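Local coordinates for protein Ceg4 (Legionella pneumophila subsp. pneumophila, PDB 6AOK) that acts as a magnesium-binding, HAD-like phosphotyrosine phosphatase, a bacterial effector that attenuates activation of eukaryotic MAPK pathways, at residues F33-Q38 / Q42-D47; A69-Y74 / D86-P91. All coordinates share one frame; numbering follows the deposited sequence. Where two conformers were deposited one is given.

In the fold
Both contacts lie in the chain between strand 13-17 and strand 106-111 of this HAD-like phosphatase domain, outside the parallel sheet. HAD phosphatases can carry a C1-type cap as an insertion here, and both contacts probably belong to one. Contact 1 closes first, where helix 35-39 meets the loop after it. Contact 2 follows and joins the end of helix 60-71 to the loop before helix 91-100. Their centres are about 18 Å apart; contact 1 is at the surface, contact 2 buried. They touch: F36 packs on K70 and F87, and T34 on F87, tying the two helices to one loop. The F87 side chain is about 7 Å from that of D20, a magnesium ligand.

Contact 1: residues F33-Q38 / Q42-D47; sequences FTEFYQ and QGYKKD
E35 meets Y44 and D47 through one carboxylate oxygen. Y44 OH donates to E35 OE1 over 2.6 Å and uses the anti lone pair of that oxygen. OE1 lies at the edge of the Y44 ring, in its plane. The carboxylate is turned 55° from the ring. D47 N donates to E35 OE1 at 3.1 Å, and this bond is nearly straight. It arrives on the syn side, somewhat out of the carboxylate plane. A second bond from D47 N to E35 OE2 is bent and weak. Two donors thus grip OE1 and should limit rotation of the carboxylate. Chi1 and chi2 of E35, both near -65°, fold the chain, and its side chain crosses that of Y44 at about a right angle.

The setting is the helix 35-39 region of the HAD-like domain. It follows a sequence that fits the HAD-type DxDx(T/V) pattern, with the magnesium ligands D18 and D20.

Y44 also packs against the end of the segment 33-38 backbone. Its CD1 is 3.2 Å from Q38 O, in an oblique approach to the ring. Y44 CE1 is 4.0 Å from Q38 CB. The backbone N of K46 lies above one ring face, toward the rim. E35 OE2 and D47 OD1 are 3.6 Å apart. The two carboxylates, if both ionised, would probably repel, and this could raise the affinity of one for a proton. K46 NZ, 6.2 Å from E35 OE1, may offset part of this.

T34 is the N-cap of the helix, and T34 OG1 accepts from Y37 N at 3.2 Å. Further out, Q38 OE1 accepts from Q50 N, and Q38 NE2 bonds to V32 O. Y37 and F36 leave the helix away from segment 42-47. Y37 OH bonds to N114 OD1, and the F36 ring meets F67 edge-to-face.

Contact 2: residues A69-Y74 / D86-P91; sequences AKYGKY and DFLMSP
Y71 has CG anti to its own carbonyl carbon (chi1 -63°), and L88 holds its CG likewise (chi1 -55°). With these torsions the isobutyl group of L88 lies over one face of the Y71 ring. This is the part of the probable cap insertion of the HAD-like phosphatase domain that packs against helix 116-125. L88 CD1 makes a CH-pi contact, 4.1 Å from the Y71 ring centroid and almost on the ring normal. L88 CD2 touches Y71 CE1 at 4.0 Å. The two side chains run past each other in opposite directions. K70 CG covers the opposite ring face over its centre, and the ring is held between two aliphatic groups.

Y71 OH meets the CB-CG end of F87, obliquely to the F87 ring, and these side chains cross at about a right angle. The OH also hydrogen-bonds D84 O, which satisfies this buried hydroxyl. K70 NZ forms a salt bridge with D84 OD2. K70 NZ is 5.9 Å from the F87 ring centroid, at most a weak cation-pi attraction.

Helix 116-125 adds Y125 beside Y71 and L88, and Y118 beside F87. G72 is the first residue to leave the helical conformation, with positive phi, and G72 O bonds to Y125 OH. Across the contact, Y71 OH lies 3.1 Å from F87 CB and 3.4 Å from F87 CG.

Contact 1: residues F33-Q38 / Q42-D47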
loop_
_atom_site.group_PDB
_atom_site.type_symbol
_atom_site.label_atom_id
_atom_site.label_comp_id
_atom_site.label_asym_id
_atom_site.label_seq_id
_atom_site.Cartn_x
_atom_site.Cartn_y
_atom_site.Cartn_z
ATOM N N PHE A 33 -1.758 -2.750 -17.870
ATOM C CA PHE A 33 -2.054 -2.873 -19.297
ATOM C C PHE A 33 -3.190 -3.843 -19.589
ATOM O O PHE A 33 -3.484 -4.100 -20.765
ATOM C CB PHE A 33 -0.772 -3.293 -20.037
ATOM C CG PHE A 33 0.433 -2.381 -19.710
ATOM C CD1 PHE A 33 0.448 -1.051 -20.159
ATOM C CD2 PHE A 33 1.487 -2.829 -18.948
ATOM C CE1 PHE A 33 1.540 -0.178 -19.848
ATOM C CE2 PHE A 33 2.583 -1.977 -18.645
ATOM C CZ PHE A 33 2.600 -0.681 -19.084
ATOM N N THR A 34 -3.838 -4.380 -18.561
ATOM C CA THR A 34 -4.950 -5.296 -18.765
ATOM C C THR A 34 -6.190 -4.536 -19.218
ATOM O O THR A 34 -6.345 -3.336 -18.945
ATOM C CB THR A 34 -5.277 -6.054 -17.468
ATOM O OG1 THR A 34 -5.679 -5.110 -16.449
ATOM C CG2 THR A 34 -4.089 -6.836 -17.000
ATOM N N GLU A 35 -7.136 -5.271 -19.840
ATOM C CA GLU A 35 -8.397 -4.616 -20.187
ATOM C C GLU A 35 -9.058 -4.057 -18.938
ATOM O O GLU A 35 -9.599 -2.950 -18.971
ATOM C CB GLU A 35 -9.373 -5.552 -20.892
ATOM C CG GLU A 35 -8.930 -6.034 -22.242
ATOM C CD GLU A 35 -8.813 -4.910 -23.264
ATOM O OE1 GLU A 35 -9.552 -3.917 -23.199
ATOM O OE2 GLU A 35 -7.945 -5.028 -24.132
ATOM N N PHE A 36 -8.999 -4.791 -17.819
ATOM C CA PHE A 36 -9.701 -4.332 -16.627
ATOM C C PHE A 36 -9.171 -2.996 -16.138
ATOM O O PHE A 36 -9.936 -2.061 -15.949
ATOM C CB PHE A 36 -9.639 -5.359 -15.495
ATOM C CG PHE A 36 -10.267 -4.832 -14.234
ATOM C CD1 PHE A 36 -11.622 -4.488 -14.215
ATOM C CD2 PHE A 36 -9.497 -4.595 -13.112
ATOM C CE1 PHE A 36 -12.207 -3.968 -13.051
ATOM C CE2 PHE A 36 -10.072 -4.070 -11.919
ATOM C CZ PHE A 36 -11.421 -3.765 -11.898
ATOM N N TYR A 37 -7.862 -2.869 -15.960
ATOM C CA TYR A 37 -7.323 -1.584 -15.529
ATOM C C TYR A 37 -7.635 -0.482 -16.544
ATOM O O TYR A 37 -8.003 0.653 -16.180
ATOM C CB TYR A 37 -5.823 -1.713 -15.346
ATOM C CG TYR A 37 -5.161 -0.518 -14.715
ATOM C CD1 TYR A 37 -4.811 0.602 -15.479
ATOM C CD2 TYR A 37 -4.886 -0.515 -13.357
ATOM C CE1 TYR A 37 -4.200 1.705 -14.868
ATOM C CE2 TYR A 37 -4.266 0.560 -12.742
ATOM C CZ TYR A 37 -3.934 1.660 -13.491
ATOM O OH TYR A 37 -3.343 2.738 -12.872
ATOM N N GLN A 38 -7.456 -0.784 -17.818
ATOM C CA GLN A 38 -7.681 0.233 -18.848
ATOM C C GLN A 38 -9.135 0.665 -18.881
ATOM O O GLN A 38 -9.437 1.824 -19.223
ATOM C CB GLN A 38 -7.246 -0.311 -20.220
ATOM C CG GLN A 38 -5.688 -0.476 -20.268
ATOM C CD GLN A 38 -4.987 0.852 -20.470
ATOM O OE1 GLN A 38 -5.451 1.726 -21.214
ATOM N NE2 GLN A 38 -3.850 0.978 -19.896
ATOM N N GLN A 42 -11.010 7.161 -18.190
ATOM C CA GLN A 42 -11.884 7.890 -19.095
ATOM C C GLN A 42 -11.420 7.693 -20.536
ATOM O O GLN A 42 -10.219 7.642 -20.806
ATOM C CB GLN A 42 -11.867 9.383 -18.730
ATOM C CG GLN A 42 -12.465 9.642 -17.334
ATOM C CD GLN A 42 -12.381 11.112 -16.979
ATOM O OE1 GLN A 42 -12.551 11.970 -17.849
ATOM N NE2 GLN A 42 -12.080 11.410 -15.721
ATOM N N GLY A 43 -12.375 7.555 -21.448
ATOM C CA GLY A 43 -12.065 7.382 -22.871
ATOM C C GLY A 43 -11.705 5.977 -23.282
ATOM O O GLY A 43 -11.316 5.769 -24.437
ATOM N N TYR A 44 -11.825 5.004 -22.365
ATOM C CA TYR A 44 -11.518 3.611 -22.639
ATOM C C TYR A 44 -12.172 3.093 -23.900
ATOM O O TYR A 44 -13.367 3.284 -24.130
ATOM C CB TYR A 44 -12.019 2.752 -21.470
ATOM C CG TYR A 44 -11.984 1.272 -21.748
ATOM C CD1 TYR A 44 -10.763 0.619 -21.916
ATOM C CD2 TYR A 44 -13.162 0.514 -21.740
ATOM C CE1 TYR A 44 -10.701 -0.768 -22.082
ATOM C CE2 TYR A 44 -13.118 -0.880 -21.945
ATOM C CZ TYR A 44 -11.886 -1.508 -22.088
ATOM O OH TYR A 44 -11.813 -2.885 -22.288
ATOM N N LYS A 45 -11.393 2.381 -24.687
ATOM C CA LYS A 45 -11.893 1.656 -25.833
ATOM C C LYS A 45 -11.309 0.269 -25.745
ATOM O O LYS A 45 -10.117 0.116 -25.482
ATOM C CB LYS A 45 -11.507 2.337 -27.147
ATOM C CG LYS A 45 -12.158 3.690 -27.302
ATOM C CD LYS A 45 -11.958 4.201 -28.709
ATOM C CE LYS A 45 -10.467 4.294 -29.052
ATOM N NZ LYS A 45 -10.239 3.824 -30.455
ATOM N N LYS A 46 -12.159 -0.731 -25.922
ATOM C CA LYS A 46 -11.728 -2.104 -25.772
ATOM C C LYS A 46 -10.556 -2.422 -26.697
ATOM O O LYS A 46 -10.560 -2.053 -27.878
ATOM C CB LYS A 46 -12.897 -3.023 -26.069
ATOM C CG LYS A 46 -12.589 -4.462 -25.746
ATOM C CD LYS A 46 -13.836 -5.246 -25.318
ATOM C CE LYS A 46 -13.406 -6.424 -24.424
ATOM N NZ LYS A 46 -14.260 -7.667 -24.548
ATOM N N ASP A 47 -9.541 -3.090 -26.144
ATOM C CA ASP A 47 -8.351 -3.499 -26.881
ATOM C C ASP A 47 -7.513 -2.310 -27.345
ATOM O O ASP A 47 -6.730 -2.431 -28.314
ATOM C CB ASP A 47 -8.737 -4.378 -28.081
ATOM C CG ASP A 47 -7.669 -5.363 -28.425
ATOM O OD1 ASP A 47 -6.873 -5.713 -27.509
ATOM O OD2 ASP A 47 -7.604 -5.751 -29.620
#

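Contact 2: residues A69-Y74 / D86-P91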
loop_
_atom_site.group_PDB
_atom_site.type_symbol
_atom_site.label_atom_id
_atom_site.label_comp_id
_atom_site.label_asym_id
_atom_site.label_seq_id
_atom_site.Cartn_x
_atom_site.Cartn_y
_atom_site.Cartn_z
ATOM N N ALA A 69 -18.739 -5.244 -11.044
ATOM C CA ALA A 69 -19.123 -6.004 -12.242
ATOM C C ALA A 69 -18.165 -7.170 -12.482
ATOM O O ALA A 69 -18.577 -8.267 -12.889
ATOM C CB ALA A 69 -19.130 -5.105 -13.480
ATOM N N LYS A 70 -16.891 -6.956 -12.185
ATOM C CA LYS A 70 -15.873 -7.969 -12.410
ATOM C C LYS A 70 -15.895 -9.034 -11.323
ATOM O O LYS A 70 -15.862 -10.231 -11.633
ATOM C CB LYS A 70 -14.495 -7.310 -12.499
ATOM C CG LYS A 70 -13.414 -8.329 -12.843
ATOM C CD LYS A 70 -12.134 -7.656 -13.147
ATOM C CE LYS A 70 -10.980 -8.656 -13.422
ATOM N NZ LYS A 70 -11.246 -9.619 -14.535
ATOM N N TYR A 71 -15.978 -8.633 -10.057
ATOM C CA TYR A 71 -15.761 -9.532 -8.927
ATOM C C TYR A 71 -17.005 -9.784 -8.096
ATOM O O TYR A 71 -16.952 -10.598 -7.164
ATOM C CB TYR A 71 -14.663 -8.980 -8.002
ATOM C CG TYR A 71 -13.292 -8.849 -8.631
ATOM C CD1 TYR A 71 -12.717 -7.602 -8.857
ATOM C CD2 TYR A 71 -12.557 -9.977 -8.971
ATOM C CE1 TYR A 71 -11.510 -7.491 -9.407
ATOM C CE2 TYR A 71 -11.315 -9.865 -9.541
ATOM C CZ TYR A 71 -10.792 -8.619 -9.752
ATOM O OH TYR A 71 -9.544 -8.467 -10.318
ATOM N N GLY A 72 -18.134 -9.119 -8.402
ATOM C CA GLY A 72 -19.261 -9.171 -7.521
ATOM C C GLY A 72 -19.001 -8.306 -6.312
ATOM O O GLY A 72 -17.960 -7.635 -6.202
ATOM N N LYS A 73 -19.963 -8.335 -5.383
ATOM C CA LYS A 73 -19.884 -7.524 -4.176
ATOM C C LYS A 73 -18.834 -8.087 -3.249
ATOM O O LYS A 73 -18.712 -9.298 -3.097
ATOM C CB LYS A 73 -21.228 -7.483 -3.445
ATOM C CG LYS A 73 -22.103 -6.265 -3.737
ATOM C CD LYS A 73 -22.719 -6.372 -5.107
ATOM C CE LYS A 73 -22.902 -5.014 -5.777
ATOM N NZ LYS A 73 -23.572 -5.081 -7.145
ATOM N N TYR A 74 -18.070 -7.204 -2.619
ATOM C CA TYR A 74 -17.082 -7.671 -1.652
ATOM C C TYR A 74 -17.714 -7.867 -0.287
ATOM O O TYR A 74 -17.333 -7.260 0.708
ATOM C CB TYR A 74 -15.920 -6.709 -1.561
ATOM C CG TYR A 74 -14.710 -7.330 -0.931
ATOM C CD1 TYR A 74 -13.882 -8.171 -1.662
ATOM C CD2 TYR A 74 -14.366 -7.050 0.383
ATOM C CE1 TYR A 74 -12.788 -8.736 -1.099
ATOM C CE2 TYR A 74 -13.252 -7.594 0.941
ATOM C CZ TYR A 74 -12.466 -8.434 0.201
ATOM O OH TYR A 74 -11.335 -8.998 0.763
ATOM N N ASP A 86 -6.175 -12.124 -7.992
ATOM C CA ASP A 86 -4.824 -11.625 -7.707
ATOM C C ASP A 86 -4.667 -10.129 -7.959
ATOM O O ASP A 86 -3.701 -9.542 -7.451
ATOM C CB ASP A 86 -3.777 -12.382 -8.537
ATOM C CG ASP A 86 -3.577 -13.813 -8.068
ATOM O OD1 ASP A 86 -2.817 -14.552 -8.727
ATOM O OD2 ASP A 86 -4.178 -14.214 -7.042
ATOM N N PHE A 87 -5.582 -9.489 -8.708
ATOM C CA PHE A 87 -5.607 -8.025 -8.736
ATOM C C PHE A 87 -5.881 -7.406 -7.379
ATOM O O PHE A 87 -5.552 -6.233 -7.156
ATOM C CB PHE A 87 -6.715 -7.510 -9.631
ATOM C CG PHE A 87 -6.392 -7.503 -11.083
ATOM C CD1 PHE A 87 -6.371 -8.691 -11.806
ATOM C CD2 PHE A 87 -6.179 -6.294 -11.752
ATOM C CE1 PHE A 87 -6.113 -8.691 -13.161
ATOM C CE2 PHE A 87 -5.929 -6.287 -13.133
ATOM C CZ PHE A 87 -5.908 -7.486 -13.832
ATOM N N LEU A 88 -6.510 -8.148 -6.481
ATOM C CA LEU A 88 -6.966 -7.610 -5.212
ATOM C C LEU A 88 -5.954 -7.896 -4.096
ATOM O O LEU A 88 -5.006 -8.673 -4.263
ATOM C CB LEU A 88 -8.335 -8.204 -4.861
ATOM C CG LEU A 88 -9.450 -8.047 -5.888
ATOM C CD1 LEU A 88 -10.659 -8.778 -5.365
ATOM C CD2 LEU A 88 -9.741 -6.576 -5.992
HETATM N N MSE A 89 -6.159 -7.254 -2.954
HETATM C CA MSE A 89 -5.402 -7.559 -1.727
HETATM C C MSE A 89 -5.812 -8.896 -1.192
HETATM O O MSE A 89 -6.987 -9.206 -1.227
HETATM C CB MSE A 89 -5.703 -6.563 -0.615
HETATM C CG MSE A 89 -5.175 -5.241 -0.766
HETATM SE SE MSE A 89 -5.417 -4.387 0.963
HETATM C CE MSE A 89 -7.055 -3.412 0.484
ATOM N N SER A 90 -4.890 -9.678 -0.630
ATOM C CA SER A 90 -5.299 -10.902 0.042
ATOM C C SER A 90 -6.076 -10.569 1.324
ATOM O O SER A 90 -5.942 -9.487 1.883
ATOM C CB SER A 90 -4.079 -11.760 0.403
ATOM O OG SER A 90 -3.243 -11.061 1.313
ATOM N N PRO A 91 -6.878 -11.506 1.809
ATOM C CA PRO A 91 -7.566 -11.298 3.086
ATOM C C PRO A 91 -6.617 -10.996 4.226
ATOM O O PRO A 91 -6.988 -10.243 5.144
ATOM C CB PRO A 91 -8.274 -12.643 3.320
ATOM C CG PRO A 91 -8.390 -13.271 1.945
ATOM C CD PRO A 91 -7.174 -12.816 1.197
#